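Local coordinates for protein superoxide dismutase [Cu-Zn] (PDB 7B4O) that catalyses the dismutation of superoxide to oxygen and hydrogen peroxide as a Cu-Zn superoxide dismutase, though this model carries zinc in the copper position too, at residues A[50-55]-A[68-73]; A[122-127]-A[144-149]. All coordinates share one frame; numbering follows the deposited sequence.

Contact 1. Residues A[50-55]-A[68-73]; sequences FHIHEC and GHFNPE. With ZN (zinc ion), chain E; ZN (zinc ion), chain F.
A single backbone bridge joins the end of strand 46-53 to the loop segment 68-73, pairing His53 with His69, whose CA atoms are 4.3 Å apart. Two hydrogen bonds frame it: Phe70 N gives a nearly straight one to Ile52 O (2.9 Å, 172° at the hydrogen), and Glu54 N meets Gly68 O almost head-on to the carbonyl. Gly68 also uses its own N-H, which binds Glu54 OE2 at 2.8 Å from Gly68 N, on the anti side of the carboxylate and somewhat out of its plane. Glu54 reaches that N-H because CG sits between backbone N and carbonyl carbon (chi1 62°) and the chain then runs extended. With the carboxylate gone, as in an alanine here, the Gly68 N-H would probably lose its acceptor and the loop its side-chain tie to the strand end. Beyond the bridge lies the bimetal site of the Cu-Zn superoxide dismutase fold, where His69 stands between two zinc ions in the position of the family's bridging histidine. His69 ND1 binds one zinc at 2.1 Å, together with His77, His86 and Asp89. His69 NE2 faces the other zinc at a long 2.7 Å, whereas His51 ND1 and His53 NE2 hold that ion tightly and His126 adds a further nitrogen. The edge of the His69 ring is turned toward the face of His53, planes at 69°, while His69 CE1 lies over a face of the His51 ring, toward its rim. His51 NE2 is hydrogen-bonded to Asp130 OD2, and His53 ND1 to Gly67 O. Behind the strand, Ile52 CG2 packs alongside Phe70 CB.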
ATOM      1  N   PHE A  50       5.496  -8.343  14.413  1.00 11.57           N
ATOM      2  CA  PHE A  50       4.363  -8.037  13.510  1.00 11.90           C
ATOM      3  C   PHE A  50       3.932  -6.607  13.823  1.00 11.11           C
ATOM      4  O   PHE A  50       3.275  -6.397  14.860  1.00 12.69           O
ATOM      5  CB  PHE A  50       3.261  -9.076  13.748  1.00 12.79           C
ATOM      6  CG  PHE A  50       2.073  -8.994  12.834  1.00 13.73           C
ATOM      7  CD1 PHE A  50       2.137  -9.449  11.525  1.00 15.51           C
ATOM      8  CD2 PHE A  50       0.862  -8.513  13.307  1.00 14.76           C
ATOM      9  CE1 PHE A  50       1.017  -9.387  10.699  1.00 16.30           C
ATOM     10  CE2 PHE A  50      -0.258  -8.461  12.494  1.00 17.30           C
ATOM     11  CZ  PHE A  50      -0.175  -8.896  11.191  1.00 16.92           C
ATOM     12  N   HIS A  51       4.337  -5.644  13.004  1.00 10.87           N
ATOM     13  CA  HIS A  51       4.240  -4.211  13.370  1.00 11.18           C
ATOM     14  C   HIS A  51       3.700  -3.354  12.241  1.00 10.83           C
ATOM     15  O   HIS A  51       3.965  -3.640  11.059  1.00 12.20           O
ATOM     16  CB  HIS A  51       5.610  -3.647  13.727  1.00 12.10           C
ATOM     17  CG  HIS A  51       6.323  -4.373  14.803  1.00 12.60           C
ATOM     18  ND1 HIS A  51       7.690  -4.517  14.764  1.00 13.92           N
ATOM     19  CD2 HIS A  51       5.882  -4.997  15.918  1.00 13.33           C
ATOM     20  CE1 HIS A  51       8.081  -5.174  15.842  1.00 15.17           C
ATOM     21  NE2 HIS A  51       6.977  -5.498  16.559  1.00 14.13           N
ATOM     22  N   ILE A  52       3.032  -2.270  12.628  1.00 10.68           N
ATOM     23  CA  ILE A  52       2.751  -1.151  11.702  1.00 10.61           C
ATOM     24  C   ILE A  52       3.915  -0.185  11.825  1.00  9.78           C
ATOM     25  O   ILE A  52       4.202   0.291  12.975  1.00 11.08           O
ATOM     26  CB  ILE A  52       1.411  -0.461  11.992  1.00 10.54           C
ATOM     27  CG1 ILE A  52       0.264  -1.467  12.082  1.00 12.30           C
ATOM     28  CG2 ILE A  52       1.151   0.613  10.960  1.00 10.45           C
ATOM     29  CD1 ILE A  52      -1.072  -0.848  12.388  1.00 13.26           C
ATOM     30  N   HIS A  53       4.598   0.086  10.721  1.00 10.86           N
ATOM     31  CA  HIS A  53       5.703   1.061  10.670  1.00 10.49           C
ATOM     32  C   HIS A  53       5.192   2.369  10.062  1.00 11.23           C
ATOM     33  O   HIS A  53       4.100   2.389   9.470  1.00 11.99           O
ATOM     34  CB  HIS A  53       6.918   0.459   9.968  1.00 10.34           C
ATOM     35  CG  HIS A  53       7.708  -0.493  10.812  1.00 10.64           C
ATOM     36  ND1 HIS A  53       9.057  -0.342  10.999  1.00 11.49           N
ATOM     37  CD2 HIS A  53       7.363  -1.599  11.501  1.00 11.54           C
ATOM     38  CE1 HIS A  53       9.516  -1.315  11.774  1.00 11.74           C
ATOM     39  NE2 HIS A  53       8.513  -2.128  12.062  1.00 12.15           N
ATOM     40  N   GLU A  54       5.952   3.443  10.243  1.00 11.30           N
ATOM     41  CA  GLU A  54       5.432   4.823  10.094  1.00 11.99           C
ATOM     42  C   GLU A  54       5.332   5.225   8.614  1.00 12.57           C
ATOM     43  O   GLU A  54       4.528   6.103   8.317  1.00 14.16           O
ATOM     44  CB  GLU A  54       6.307   5.785  10.896  1.00 14.37           C
ATOM     45  CG  GLU A  54       7.742   5.835  10.411  1.00 16.97           C
ATOM     46  CD  GLU A  54       8.655   6.684  11.273  1.00 20.53           C
ATOM     47  OE1 GLU A  54       8.140   7.668  11.824  1.00 29.32           O
ATOM     48  OE2 GLU A  54       9.880   6.412  11.334  1.00 22.41           O
ATOM     49  N   CYS A  55       6.150   4.672   7.721  1.00 12.65           N
ATOM     50  CA  CYS A  55       6.111   5.043   6.286  1.00 12.21           C
ATOM     51  C   CYS A  55       5.548   3.892   5.450  1.00 11.83           C
ATOM     52  O   CYS A  55       6.042   2.757   5.588  1.00 13.26           O
ATOM     53  CB  CYS A  55       7.475   5.414   5.734  1.00 13.94           C
ATOM     54  SG  CYS A  55       8.184   6.832   6.595  1.00 21.30           S
ATOM     55  N   GLY A  68      10.548   3.656  11.321  1.00 13.90           N
ATOM     56  CA  GLY A  68      10.367   3.059  12.650  1.00 13.63           C
ATOM     57  C   GLY A  68       8.922   2.708  12.920  1.00 11.32           C
ATOM     58  O   GLY A  68       8.105   2.738  11.978  1.00 13.10           O
ATOM     59  N   HIS A  69       8.603   2.362  14.160  1.00 12.44           N
ATOM     60  CA  HIS A  69       7.232   1.960  14.548  1.00 11.91           C
ATOM     61  C   HIS A  69       6.286   3.148  14.379  1.00 12.20           C
ATOM     62  O   HIS A  69       6.683   4.294  14.670  1.00 13.90           O
ATOM     63  CB  HIS A  69       7.198   1.359  15.952  1.00 12.98           C
ATOM     64  CG  HIS A  69       7.872   0.040  15.982  1.00 14.00           C
ATOM     65  ND1 HIS A  69       7.805  -0.815  17.060  1.00 14.29           N
ATOM     66  CD2 HIS A  69       8.563  -0.609  15.003  1.00 17.46           C
ATOM     67  CE1 HIS A  69       8.447  -1.928  16.756  1.00 17.69           C
ATOM     68  NE2 HIS A  69       8.933  -1.823  15.502  1.00 20.18           N
ATOM     69  N   PHE A  70       5.074   2.880  13.920  1.00 12.73           N
ATOM     70  CA  PHE A  70       4.033   3.923  13.860  1.00 11.88           C
ATOM     71  C   PHE A  70       3.689   4.308  15.308  1.00 13.45           C
ATOM     72  O   PHE A  70       3.164   3.474  16.087  1.00 13.88           O
ATOM     73  CB  PHE A  70       2.830   3.443  13.066  1.00 12.89           C
ATOM     74  CG  PHE A  70       1.734   4.464  12.951  1.00 13.90           C
ATOM     75  CD1 PHE A  70       2.025   5.756  12.547  1.00 14.04           C
ATOM     76  CD2 PHE A  70       0.422   4.133  13.233  1.00 14.23           C
ATOM     77  CE1 PHE A  70       1.017   6.699  12.410  1.00 15.13           C
ATOM     78  CE2 PHE A  70      -0.585   5.087  13.118  1.00 15.29           C
ATOM     79  CZ  PHE A  70      -0.280   6.361  12.708  1.00 15.30           C
ATOM     80  N   ASN A  71       4.019   5.547  15.669  1.00 13.34           N
ATOM     81  CA  ASN A  71       4.032   5.983  17.083  1.00 13.84           C
ATOM     82  C   ASN A  71       3.571   7.433  17.173  1.00 14.40           C
ATOM     83  O   ASN A  71       4.278   8.283  17.708  1.00 16.53           O
ATOM     84  CB  ASN A  71       5.421   5.779  17.683  1.00 14.34           C
ATOM     85  CG  ASN A  71       5.463   6.063  19.168  1.00 15.68           C
ATOM     86  OD1 ASN A  71       4.440   5.986  19.857  1.00 15.35           O
ATOM     87  ND2 ASN A  71       6.653   6.353  19.652  1.00 16.52           N
ATOM     88  N   PRO A  72       2.346   7.745  16.710  1.00 15.41           N
ATOM     89  CA  PRO A  72       1.874   9.130  16.727  1.00 16.01           C
ATOM     90  C   PRO A  72       1.691   9.675  18.152  1.00 17.91           C
ATOM     91  O   PRO A  72       1.711  10.888  18.309  1.00 21.37           O
ATOM     92  CB  PRO A  72       0.554   9.055  15.960  1.00 18.15           C
ATOM     93  CG  PRO A  72       0.076   7.644  16.191  1.00 16.91           C
ATOM     94  CD  PRO A  72       1.347   6.811  16.163  1.00 15.57           C
ATOM     95  N   GLU A  73       1.541   8.799  19.158  1.00 17.03           N
ATOM     96  CA  GLU A  73       1.369   9.237  20.575  1.00 19.23           C
ATOM     97  C   GLU A  73       2.728   9.439  21.256  1.00 18.04           C
ATOM     98  O   GLU A  73       2.729   9.909  22.384  1.00 21.53           O
ATOM     99  CB  GLU A  73       0.480   8.248  21.325  1.00 21.63           C
ATOM    100  CG  GLU A  73      -0.974   8.331  20.872  1.00 27.02           C
ATOM    101  CD  GLU A  73      -1.674   9.629  21.268  1.00 36.19           C
ATOM    102  OE1 GLU A  73      -1.531  10.032  22.435  1.00 41.98           O
ATOM    103  OE2 GLU A  73      -2.343  10.256  20.405  1.00 36.87           O
TER
HETATM  104 ZN    ZN E 201       8.997  -3.522  13.450  1.00 17.14          ZN
HETATM  105 ZN    ZN F 202       6.809  -0.546  18.855  1.00 13.24          ZN

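Contact 2. Residues A[122-127]-A[144-149]. With ZN (zinc ion), chain E.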
ATOM      1  N   SER A 122       2.762   1.173   6.789  1.00 11.21           N
ATOM      2  CA  SER A 122       3.256  -0.141   6.341  1.00 11.12           C
ATOM      3  C   SER A 122       3.034  -1.199   7.416  1.00 11.30           C
ATOM      4  O   SER A 122       3.073  -0.899   8.601  1.00 11.25           O
ATOM      5  CB  SER A 122       4.702  -0.076   5.965  1.00 11.21           C
ATOM      6  OG  SER A 122       5.470   0.508   7.007  1.00 11.51           O
ATOM      7  N   MET A 123       2.882  -2.438   6.974  1.00 11.43           N
ATOM      8  CA  MET A 123       3.085  -3.625   7.823  1.00 11.26           C
ATOM      9  C   MET A 123       4.503  -4.114   7.569  1.00 10.49           C
ATOM     10  O   MET A 123       4.917  -4.196   6.389  1.00 12.58           O
ATOM     11  CB  MET A 123       2.074  -4.732   7.516  1.00 12.35           C
ATOM     12  CG  MET A 123       0.653  -4.441   7.998  1.00 14.54           C
ATOM     13  SD  MET A 123       0.571  -4.244   9.793  1.00 18.27           S
ATOM     14  CE  MET A 123       1.381  -5.737  10.351  1.00 18.22           C
ATOM     15  N   ILE A 124       5.219  -4.410   8.639  1.00 10.99           N
ATOM     16  CA  ILE A 124       6.547  -5.065   8.593  1.00 10.61           C
ATOM     17  C   ILE A 124       6.442  -6.350   9.399  1.00 11.39           C
ATOM     18  O   ILE A 124       5.963  -6.325  10.526  1.00 11.51           O
ATOM     19  CB  ILE A 124       7.659  -4.144   9.121  1.00 11.15           C
ATOM     20  CG1 ILE A 124       7.893  -2.942   8.209  1.00 11.57           C
ATOM     21  CG2 ILE A 124       8.942  -4.934   9.323  1.00 11.96           C
ATOM     22  CD1 ILE A 124       8.495  -3.302   6.839  1.00 12.45           C
ATOM     23  N   VAL A 125       6.895  -7.451   8.799  1.00 11.49           N
ATOM     24  CA  VAL A 125       7.090  -8.726   9.526  1.00 10.78           C
ATOM     25  C   VAL A 125       8.590  -8.883   9.732  1.00 10.04           C
ATOM     26  O   VAL A 125       9.361  -8.611   8.811  1.00 11.05           O
ATOM     27  CB  VAL A 125       6.450  -9.915   8.792  1.00 11.14           C
ATOM     28  CG1 VAL A 125       6.627 -11.202   9.579  1.00 13.09           C
ATOM     29  CG2 VAL A 125       4.984  -9.643   8.494  1.00 13.13           C
ATOM     30  N   HIS A 126       8.978  -9.274  10.934  1.00 10.87           N
ATOM     31  CA  HIS A 126      10.395  -9.375  11.341  1.00 11.72           C
ATOM     32  C   HIS A 126      10.881 -10.824  11.333  1.00 12.32           C
ATOM     33  O   HIS A 126      10.083 -11.760  11.412  1.00 11.48           O
ATOM     34  CB  HIS A 126      10.594  -8.724  12.706  1.00 11.18           C
ATOM     35  CG  HIS A 126      10.507  -7.235  12.684  1.00 11.70           C
ATOM     36  ND1 HIS A 126      11.590  -6.450  12.378  1.00 12.32           N
ATOM     37  CD2 HIS A 126       9.476  -6.383  12.950  1.00 12.71           C
ATOM     38  CE1 HIS A 126      11.230  -5.170  12.441  1.00 14.82           C
ATOM     39  NE2 HIS A 126       9.941  -5.097  12.801  1.00 13.78           N
ATOM     40  N   LYS A 127      12.196 -10.971  11.253  1.00 11.89           N
ATOM     41  CA  LYS A 127      12.874 -12.285  11.247  1.00 13.43           C
ATOM     42  C   LYS A 127      12.695 -12.963  12.605  1.00 13.09           C
ATOM     43  O   LYS A 127      12.460 -14.172  12.636  1.00 14.49           O
ATOM     44  CB  LYS A 127      14.351 -12.107  10.906  1.00 14.78           C
ATOM     45  CG  LYS A 127      15.141 -13.407  10.869  1.00 18.83           C
ATOM     46  CD  LYS A 127      16.593 -13.238  10.530  1.00 24.25           C
ATOM     47  CE  LYS A 127      17.388 -14.511  10.760  1.00 29.65           C
ATOM     48  NZ  LYS A 127      16.633 -15.728  10.376  1.00 34.48           N
ATOM     49  N   VAL A 144      11.524  -9.032   7.066  1.00 11.04           N
ATOM     50  CA  VAL A 144      11.405 -10.141   6.080  1.00 11.28           C
ATOM     51  C   VAL A 144      10.304  -9.834   5.079  1.00 11.47           C
ATOM     52  O   VAL A 144      10.263 -10.490   4.025  1.00 13.21           O
ATOM     53  CB  VAL A 144      11.197 -11.509   6.759  1.00 12.53           C
ATOM     54  CG1 VAL A 144      12.337 -11.819   7.706  1.00 13.12           C
ATOM     55  CG2 VAL A 144       9.867 -11.664   7.456  1.00 13.39           C
ATOM     56  N   ALA A 145       9.401  -8.904   5.381  1.00 11.69           N
ATOM     57  CA  ALA A 145       8.284  -8.589   4.466  1.00 11.80           C
ATOM     58  C   ALA A 145       7.743  -7.201   4.765  1.00 10.64           C
ATOM     59  O   ALA A 145       7.880  -6.735   5.910  1.00 11.53           O
ATOM     60  CB  ALA A 145       7.213  -9.638   4.544  1.00 13.53           C
ATOM     61  N   CYS A 146       7.174  -6.560   3.758  1.00 10.27           N
ATOM     62  CA  CYS A 146       6.684  -5.168   3.834  1.00 11.19           C
ATOM     63  C   CYS A 146       5.416  -5.094   2.990  1.00 11.41           C
ATOM     64  O   CYS A 146       5.377  -5.666   1.878  1.00 13.50           O
ATOM     65  CB  CYS A 146       7.736  -4.186   3.330  1.00 12.81           C
ATOM     66  SG  CYS A 146       7.337  -2.436   3.561  1.00 14.88           S
ATOM     67  N   GLY A 147       4.416  -4.363   3.466  1.00 10.72           N
ATOM     68  CA  GLY A 147       3.285  -3.993   2.612  1.00 11.19           C
ATOM     69  C   GLY A 147       2.670  -2.700   3.075  1.00 10.71           C
ATOM     70  O   GLY A 147       2.949  -2.298   4.202  1.00 13.02           O
ATOM     71  N   VAL A 148       1.874  -2.083   2.230  1.00 10.95           N
ATOM     72  CA  VAL A 148       1.200  -0.802   2.538  1.00 10.63           C
ATOM     73  C   VAL A 148      -0.273  -1.074   2.819  1.00 11.09           C
ATOM     74  O   VAL A 148      -0.911  -1.850   2.114  1.00 11.94           O
ATOM     75  CB  VAL A 148       1.418   0.231   1.423  1.00 12.68           C
ATOM     76  CG1 VAL A 148       0.674   1.534   1.713  1.00 12.80           C
ATOM     77  CG2 VAL A 148       2.902   0.489   1.217  1.00 13.14           C
ATOM     78  N   ILE A 149      -0.790  -0.443   3.858  1.00 10.59           N
ATOM     79  CA  ILE A 149      -2.193  -0.614   4.312  1.00 11.04           C
ATOM     80  C   ILE A 149      -3.097   0.304   3.492  1.00 11.24           C
ATOM     81  O   ILE A 149      -2.920   1.541   3.529  1.00 12.15           O
ATOM     82  CB  ILE A 149      -2.296  -0.336   5.817  1.00 11.39           C
ATOM     83  CG1 ILE A 149      -1.354  -1.234   6.611  1.00 11.64           C
ATOM     84  CG2 ILE A 149      -3.741  -0.470   6.287  1.00 11.97           C
ATOM     85  CD1 ILE A 149      -1.170  -0.809   8.064  1.00 12.11           C
TER
HETATM   86 ZN    ZN E 201       8.997  -3.522  13.450  1.00 17.14          ZN
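Two neighbouring antiparallel strands of the superoxide dismutase beta-barrel, 122-126 and 143-151, run side by side here and are interrupted by a classic beta bulge, in which Val144 and Ala145 both face Val125. At the bulge Val125 O takes a firm bond from Val144 N (2.8 Å) and a weak one from Ala145 N (3.4 Å). Val125 N in turn bonds to Ala145 O from well above the carbonyl plane. Farther along, Met123 and Gly147 form a hydrogen-bonded pair: Met123 N reaches Gly147 O at 2.8 Å, and Gly147 N returns to Met123 O in the carbonyl plane. Met123, Val125 and Ala145 turn their side chains to one face of the sheet, where strand 8-15 also packs against them, and the Met123 side chain passes at a slant to that of Ile149, Met123 CG to Ile149 CG1 4.0 Å. Ser122, Ile124, Cys146 and Val148 point to the other face. The subunit interface is near, for Val148 packs on Val148 of the second subunit. His126 NE2 binds zinc at 1.9 Å; with Gly141 O on ND1 the ring is held at both nitrogens, which probably limits its rotation, and Ile124 CG2 lies over one ring face toward the rim. Cys146 is disulfide-bonded to Cys58. With SG anti to the backbone N (chi1 -173°), Cys146 sets its sulfur against the methyl ending the longer branch of Ile124, Cys146 SG to Ile124 CD1 3.6 Å.

How the contacts relate
After three earlier strands, 8-15, 22-30 and 33-41, the chain enters strand 46-53 and, after 12 residues without helix or strand, returns at 68-73 to close contact 1. It then supplies His77, His86 and Asp89 to the second zinc, and passes through strands 89-95 and 101-107 before contact 2 opens at 122-127 and closes at 144-149. The two loops follow in series, neither nested nor crossed. In space they adjoin, because strands 46-53 and 122-126 are neighbours in the sheet: His53 N meets Ser122 O, and Cys55 O meets Ser122 OG. They share one zinc ion, and since Cys58 lies within the loop that contact 1 closes, the disulfide links that loop to strand 143-151.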